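RagB/SusD domain protein (PDB 5J5U) binds chitin and, as a SusD homologue from a chitin utilization locus, probably helps capture chitin chains at the outer membrane. Local coordinates at residues Arg269-Lys283 with Ile292-Pro304. Sequence-based numbering, arbitrary orientation.
Sequences RDNGDPRLKMLATPK and IGPGEELYEGVRP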
loop_
_atom_site.group_PDB
_atom_site.type_symbol
_atom_site.label_atom_id
_atom_site.label_comp_id
_atom_site.label_asym_id
_atom_site.label_seq_id
_atom_site.Cartn_x
_atom_site.Cartn_y
_atom_site.Cartn_z
ATOM N N ARG A 269 13.271 -6.487 -15.798
ATOM C CA ARG A 269 14.228 -6.638 -16.880
ATOM C C ARG A 269 14.064 -7.974 -17.629
ATOM O O ARG A 269 13.996 -7.987 -18.860
ATOM C CB ARG A 269 15.657 -6.508 -16.340
ATOM C CG ARG A 269 16.730 -6.427 -17.422
ATOM C CD ARG A 269 18.090 -6.752 -16.852
ATOM N NE ARG A 269 18.034 -8.058 -16.220
ATOM C CZ ARG A 269 18.394 -8.296 -14.967
ATOM N NH1 ARG A 269 18.856 -7.303 -14.207
ATOM N NH2 ARG A 269 18.286 -9.524 -14.477
ATOM N N ASP A 270 14.010 -9.089 -16.902
ATOM C CA ASP A 270 13.984 -10.405 -17.540
ATOM C C ASP A 270 12.673 -10.689 -18.287
ATOM O O ASP A 270 12.634 -11.559 -19.152
ATOM C CB ASP A 270 14.216 -11.537 -16.519
ATOM C CG ASP A 270 15.590 -11.473 -15.841
ATOM O OD1 ASP A 270 16.489 -10.748 -16.331
ATOM O OD2 ASP A 270 15.771 -12.178 -14.816
ATOM N N ASN A 271 11.606 -9.964 -17.968
ATOM C CA ASN A 271 10.317 -10.186 -18.637
ATOM C C ASN A 271 9.962 -9.062 -19.606
ATOM O O ASN A 271 8.862 -9.032 -20.150
ATOM C CB ASN A 271 9.169 -10.346 -17.616
ATOM C CG ASN A 271 9.307 -11.601 -16.759
ATOM O OD1 ASN A 271 9.175 -12.724 -17.248
ATOM N ND2 ASN A 271 9.552 -11.409 -15.466
ATOM N N GLY A 272 10.886 -8.126 -19.797
ATOM C CA GLY A 272 10.669 -7.001 -20.686
ATOM C C GLY A 272 9.505 -6.095 -20.334
ATOM O O GLY A 272 8.780 -5.656 -21.217
ATOM N N ASP A 273 9.318 -5.830 -19.044
ATOM C CA ASP A 273 8.315 -4.876 -18.580
ATOM C C ASP A 273 8.760 -3.459 -18.966
ATOM O O ASP A 273 9.907 -3.090 -18.743
ATOM C CB ASP A 273 8.118 -5.011 -17.063
ATOM C CG ASP A 273 6.812 -4.408 -16.576
ATOM O OD1 ASP A 273 6.650 -3.190 -16.700
ATOM O OD2 ASP A 273 5.949 -5.148 -16.054
ATOM N N PRO A 274 7.868 -2.669 -19.584
ATOM C CA PRO A 274 8.228 -1.298 -19.981
ATOM C C PRO A 274 8.467 -0.358 -18.790
ATOM O O PRO A 274 8.913 0.775 -18.967
ATOM C CB PRO A 274 7.009 -0.827 -20.788
ATOM C CG PRO A 274 6.290 -2.050 -21.160
ATOM C CD PRO A 274 6.528 -3.045 -20.064
ATOM N N ARG A 275 8.160 -0.812 -17.583
ATOM C CA ARG A 275 8.274 0.075 -16.437
ATOM C C ARG A 275 9.701 0.157 -15.948
ATOM O O ARG A 275 10.000 0.987 -15.106
ATOM C CB ARG A 275 7.358 -0.381 -15.304
ATOM C CG ARG A 275 5.900 -0.046 -15.529
ATOM C CD ARG A 275 5.026 -0.687 -14.480
ATOM N NE ARG A 275 4.908 -2.116 -14.717
ATOM C CZ ARG A 275 3.921 -2.864 -14.242
ATOM N NH1 ARG A 275 2.983 -2.309 -13.483
ATOM N NH2 ARG A 275 3.877 -4.158 -14.509
ATOM N N LEU A 276 10.571 -0.688 -16.495
ATOM C CA LEU A 276 11.967 -0.798 -16.052
ATOM C C LEU A 276 12.712 0.545 -15.963
ATOM O O LEU A 276 13.237 0.908 -14.893
ATOM C CB LEU A 276 12.735 -1.746 -16.980
ATOM C CG LEU A 276 14.217 -1.946 -16.666
ATOM C CD1 LEU A 276 14.370 -2.532 -15.275
ATOM C CD2 LEU A 276 14.877 -2.866 -17.691
ATOM N N LYS A 277 12.754 1.275 -17.081
ATOM C CA LYS A 277 13.461 2.565 -17.150
ATOM C C LYS A 277 12.594 3.746 -16.721
ATOM O O LYS A 277 13.111 4.839 -16.449
ATOM C CB LYS A 277 14.002 2.815 -18.570
ATOM C CG LYS A 277 14.782 1.659 -19.154
ATOM C CD LYS A 277 15.070 1.898 -20.635
ATOM C CE LYS A 277 16.148 0.970 -21.152
ATOM N NZ LYS A 277 16.423 1.231 -22.589
ATOM N N MET A 278 11.281 3.536 -16.660
ATOM C CA MET A 278 10.407 4.543 -16.072
ATOM C C MET A 278 10.709 4.644 -14.578
ATOM O O MET A 278 10.494 5.687 -13.970
ATOM C CB MET A 278 8.932 4.192 -16.296
ATOM C CG MET A 278 8.546 3.984 -17.765
ATOM S SD MET A 278 6.813 3.534 -18.003
ATOM C CE MET A 278 6.012 5.025 -17.395
ATOM N N LEU A 279 11.198 3.547 -13.994
ATOM C CA LEU A 279 11.445 3.477 -12.548
ATOM C C LEU A 279 12.931 3.602 -12.190
ATOM O O LEU A 279 13.288 4.344 -11.284
ATOM C CB LEU A 279 10.897 2.154 -11.967
ATOM C CG LEU A 279 9.387 1.927 -11.993
ATOM C CD1 LEU A 279 9.033 0.480 -11.685
ATOM C CD2 LEU A 279 8.695 2.861 -11.034
ATOM N N ALA A 280 13.786 2.859 -12.891
ATOM C CA ALA A 280 15.200 2.748 -12.521
ATOM C C ALA A 280 16.152 3.596 -13.385
ATOM O O ALA A 280 15.989 3.710 -14.599
ATOM C CB ALA A 280 15.627 1.302 -12.583
ATOM N N THR A 281 17.171 4.155 -12.748
ATOM C CA THR A 281 18.248 4.796 -13.461
ATOM C C THR A 281 19.325 3.750 -13.745
ATOM O O THR A 281 19.530 2.828 -12.943
ATOM C CB THR A 281 18.855 5.936 -12.663
ATOM O OG1 THR A 281 19.488 5.405 -11.494
ATOM C CG2 THR A 281 17.791 6.951 -12.275
ATOM N N PRO A 282 20.018 3.883 -14.885
ATOM C CA PRO A 282 21.016 2.879 -15.287
ATOM C C PRO A 282 22.260 2.889 -14.400
ATOM O O PRO A 282 22.528 3.897 -13.764
ATOM C CB PRO A 282 21.371 3.301 -16.719
ATOM C CG PRO A 282 21.087 4.792 -16.754
ATOM C CD PRO A 282 19.888 4.980 -15.869
ATOM N N LYS A 283 23.000 1.784 -14.345
ATOM C CA LYS A 283 24.297 1.778 -13.663
ATOM C C LYS A 283 25.262 2.756 -14.347
ATOM O O LYS A 283 25.195 2.950 -15.568
ATOM C CB LYS A 283 24.903 0.372 -13.666
ATOM C CG LYS A 283 24.072 -0.688 -12.978
ATOM C CD LYS A 283 24.455 -2.089 -13.480
ATOM C CE LYS A 283 25.957 -2.349 -13.392
ATOM N NZ LYS A 283 26.260 -3.724 -13.873
ATOM N N ILE A 292 31.249 2.263 -16.574
ATOM C CA ILE A 292 30.673 1.077 -17.180
ATOM C C ILE A 292 30.897 1.092 -18.698
ATOM O O ILE A 292 30.801 2.137 -19.333
ATOM C CB ILE A 292 29.162 0.956 -16.843
ATOM C CG1 ILE A 292 28.596 -0.365 -17.372
ATOM C CG2 ILE A 292 28.369 2.171 -17.366
ATOM C CD1 ILE A 292 27.248 -0.739 -16.800
ATOM N N GLY A 293 31.255 -0.066 -19.251
ATOM C CA GLY A 293 31.563 -0.195 -20.668
ATOM C C GLY A 293 30.475 -0.830 -21.517
ATOM O O GLY A 293 29.477 -1.324 -20.994
ATOM N N PRO A 294 30.657 -0.814 -22.848
ATOM C CA PRO A 294 29.646 -1.427 -23.719
ATOM C C PRO A 294 29.425 -2.911 -23.402
ATOM O O PRO A 294 30.350 -3.643 -23.055
ATOM C CB PRO A 294 30.235 -1.244 -25.131
ATOM C CG PRO A 294 31.193 -0.089 -24.997
ATOM C CD PRO A 294 31.769 -0.222 -23.612
ATOM N N GLY A 295 28.188 -3.356 -23.550
ATOM C CA GLY A 295 27.880 -4.750 -23.317
ATOM C C GLY A 295 27.459 -5.094 -21.898
ATOM O O GLY A 295 26.619 -5.972 -21.725
ATOM N N GLU A 296 27.999 -4.406 -20.889
ATOM C CA GLU A 296 27.641 -4.753 -19.509
ATOM C C GLU A 296 26.233 -4.293 -19.192
ATOM O O GLU A 296 25.865 -3.153 -19.487
ATOM C CB GLU A 296 28.605 -4.149 -18.477
ATOM C CG GLU A 296 28.181 -4.473 -17.015
ATOM C CD GLU A 296 29.244 -4.139 -15.972
ATOM O OE1 GLU A 296 30.399 -3.842 -16.376
ATOM O OE2 GLU A 296 28.923 -4.176 -14.745
ATOM N N GLU A 297 25.462 -5.200 -18.588
ATOM C CA GLU A 297 24.090 -4.935 -18.160
ATOM C C GLU A 297 23.994 -3.625 -17.411
ATOM O O GLU A 297 24.776 -3.354 -16.494
ATOM C CB GLU A 297 23.574 -6.066 -17.269
ATOM C CG GLU A 297 22.174 -5.825 -16.745
ATOM C CD GLU A 297 21.175 -5.633 -17.857
ATOM O OE1 GLU A 297 21.032 -6.558 -18.672
ATOM O OE2 GLU A 297 20.536 -4.556 -17.925
ATOM N N LEU A 298 23.031 -2.819 -17.829
ATOM C CA LEU A 298 22.821 -1.478 -17.298
ATOM C C LEU A 298 21.833 -1.462 -16.130
ATOM O O LEU A 298 21.796 -0.497 -15.364
ATOM C CB LEU A 298 22.312 -0.570 -18.425
ATOM C CG LEU A 298 23.349 -0.017 -19.418
ATOM C CD1 LEU A 298 22.679 0.812 -20.481
ATOM C CD2 LEU A 298 24.375 0.846 -18.700
ATOM N N TYR A 299 21.039 -2.525 -15.995
ATOM C CA TYR A 299 19.958 -2.526 -15.010
ATOM C C TYR A 299 20.037 -3.698 -14.061
ATOM O O TYR A 299 19.711 -4.834 -14.416
ATOM C CB TYR A 299 18.595 -2.494 -15.713
ATOM C CG TYR A 299 18.421 -1.173 -16.418
ATOM C CD1 TYR A 299 17.984 -0.056 -15.718
ATOM C CD2 TYR A 299 18.760 -1.021 -17.772
ATOM C CE1 TYR A 299 17.858 1.164 -16.334
ATOM C CE2 TYR A 299 18.635 0.223 -18.410
ATOM C CZ TYR A 299 18.187 1.302 -17.680
ATOM O OH TYR A 299 18.044 2.528 -18.274
ATOM N N GLU A 300 20.478 -3.392 -12.843
ATOM C CA GLU A 300 20.546 -4.370 -11.764
ATOM C C GLU A 300 20.148 -3.719 -10.445
ATOM O O GLU A 300 20.533 -2.582 -10.172
ATOM C CB GLU A 300 21.952 -4.978 -11.664
ATOM C CG GLU A 300 22.332 -5.878 -12.840
ATOM C CD GLU A 300 23.831 -6.190 -12.921
ATOM O OE1 GLU A 300 24.638 -5.604 -12.162
ATOM O OE2 GLU A 300 24.202 -7.033 -13.759
ATOM N N GLY A 301 19.367 -4.430 -9.635
ATOM C CA GLY A 301 18.983 -3.928 -8.330
ATOM C C GLY A 301 19.978 -4.340 -7.256
ATOM O O GLY A 301 20.961 -5.031 -7.533
ATOM N N VAL A 302 19.724 -3.912 -6.025
ATOM C CA VAL A 302 20.570 -4.280 -4.895
ATOM C C VAL A 302 19.919 -5.467 -4.195
ATOM O O VAL A 302 18.731 -5.421 -3.869
ATOM C CB VAL A 302 20.761 -3.105 -3.879
ATOM C CG1 VAL A 302 21.558 -3.583 -2.648
ATOM C CG2 VAL A 302 21.457 -1.907 -4.535
ATOM N N ARG A 303 20.697 -6.521 -3.968
ATOM C CA ARG A 303 20.206 -7.701 -3.269
ATOM C C ARG A 303 19.712 -7.349 -1.854
ATOM O O ARG A 303 20.408 -6.655 -1.097
ATOM C CB ARG A 303 21.314 -8.764 -3.190
ATOM C CG ARG A 303 20.945 -10.060 -2.450
ATOM C CD ARG A 303 20.393 -11.109 -3.393
ATOM N NE ARG A 303 19.980 -12.331 -2.701
ATOM C CZ ARG A 303 19.763 -13.507 -3.299
ATOM N NH1 ARG A 303 19.945 -13.649 -4.615
ATOM N NH2 ARG A 303 19.385 -14.553 -2.569
ATOM N N PRO A 304 18.510 -7.830 -1.499
ATOM C CA PRO A 304 17.988 -7.644 -0.136
ATOM C C PRO A 304 18.976 -8.159 0.911
ATOM O O PRO A 304 19.565 -9.217 0.743
ATOM C CB PRO A 304 16.695 -8.467 -0.132
ATOM C CG PRO A 304 16.279 -8.523 -1.590
ATOM C CD PRO A 304 17.581 -8.581 -2.360
HETATM O O HOH W 1 16.907 4.804 -17.071
#
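Lys-283 N donates an almost straight backbone bond (169°) to Leu-298 O at 2.8 Å, where the chain leaving strand 280-281 meets the loop that leads toward strand 320-321, at the periphery of this largely helical SusD-type fold. From this pairing the Lys-283 side chain runs past the carbonyls of Leu-298 and Glu-297, and a bend at chi3 (52°) turns NZ into a salt-bridge network. NZ bonds Glu-296 OE2 at 2.8 Å, Glu-297 O at 3.0 Å and Glu-300 OE1, the last from above its carboxylate plane; Ser-286 and Val-287 also hold the Glu-296 carboxylate. With an alanine in place of Lys-283, Glu-296 and Glu-300 would probably lose the positive charge they share, and the Glu-297 carbonyl this donor. Next along, the Tyr-299 ring packs with one face over Leu-276, while Lys-277 CG lies 3.5 Å from its OH and Pro-282 runs alongside. Arg-269, also salt-bridged to Asp-270 and Asp-266, sends NH1 within its guanidinium plane to Tyr-299 O at 2.6 Å. Its CD rests on the Glu-297 carboxylate, whose OE2 accepts from Tyr-299 N through the anti lone pair. At the ring edge, one water bonds Tyr-299 OH at 2.8 Å and donates to Ala-280 O at 2.9 Å.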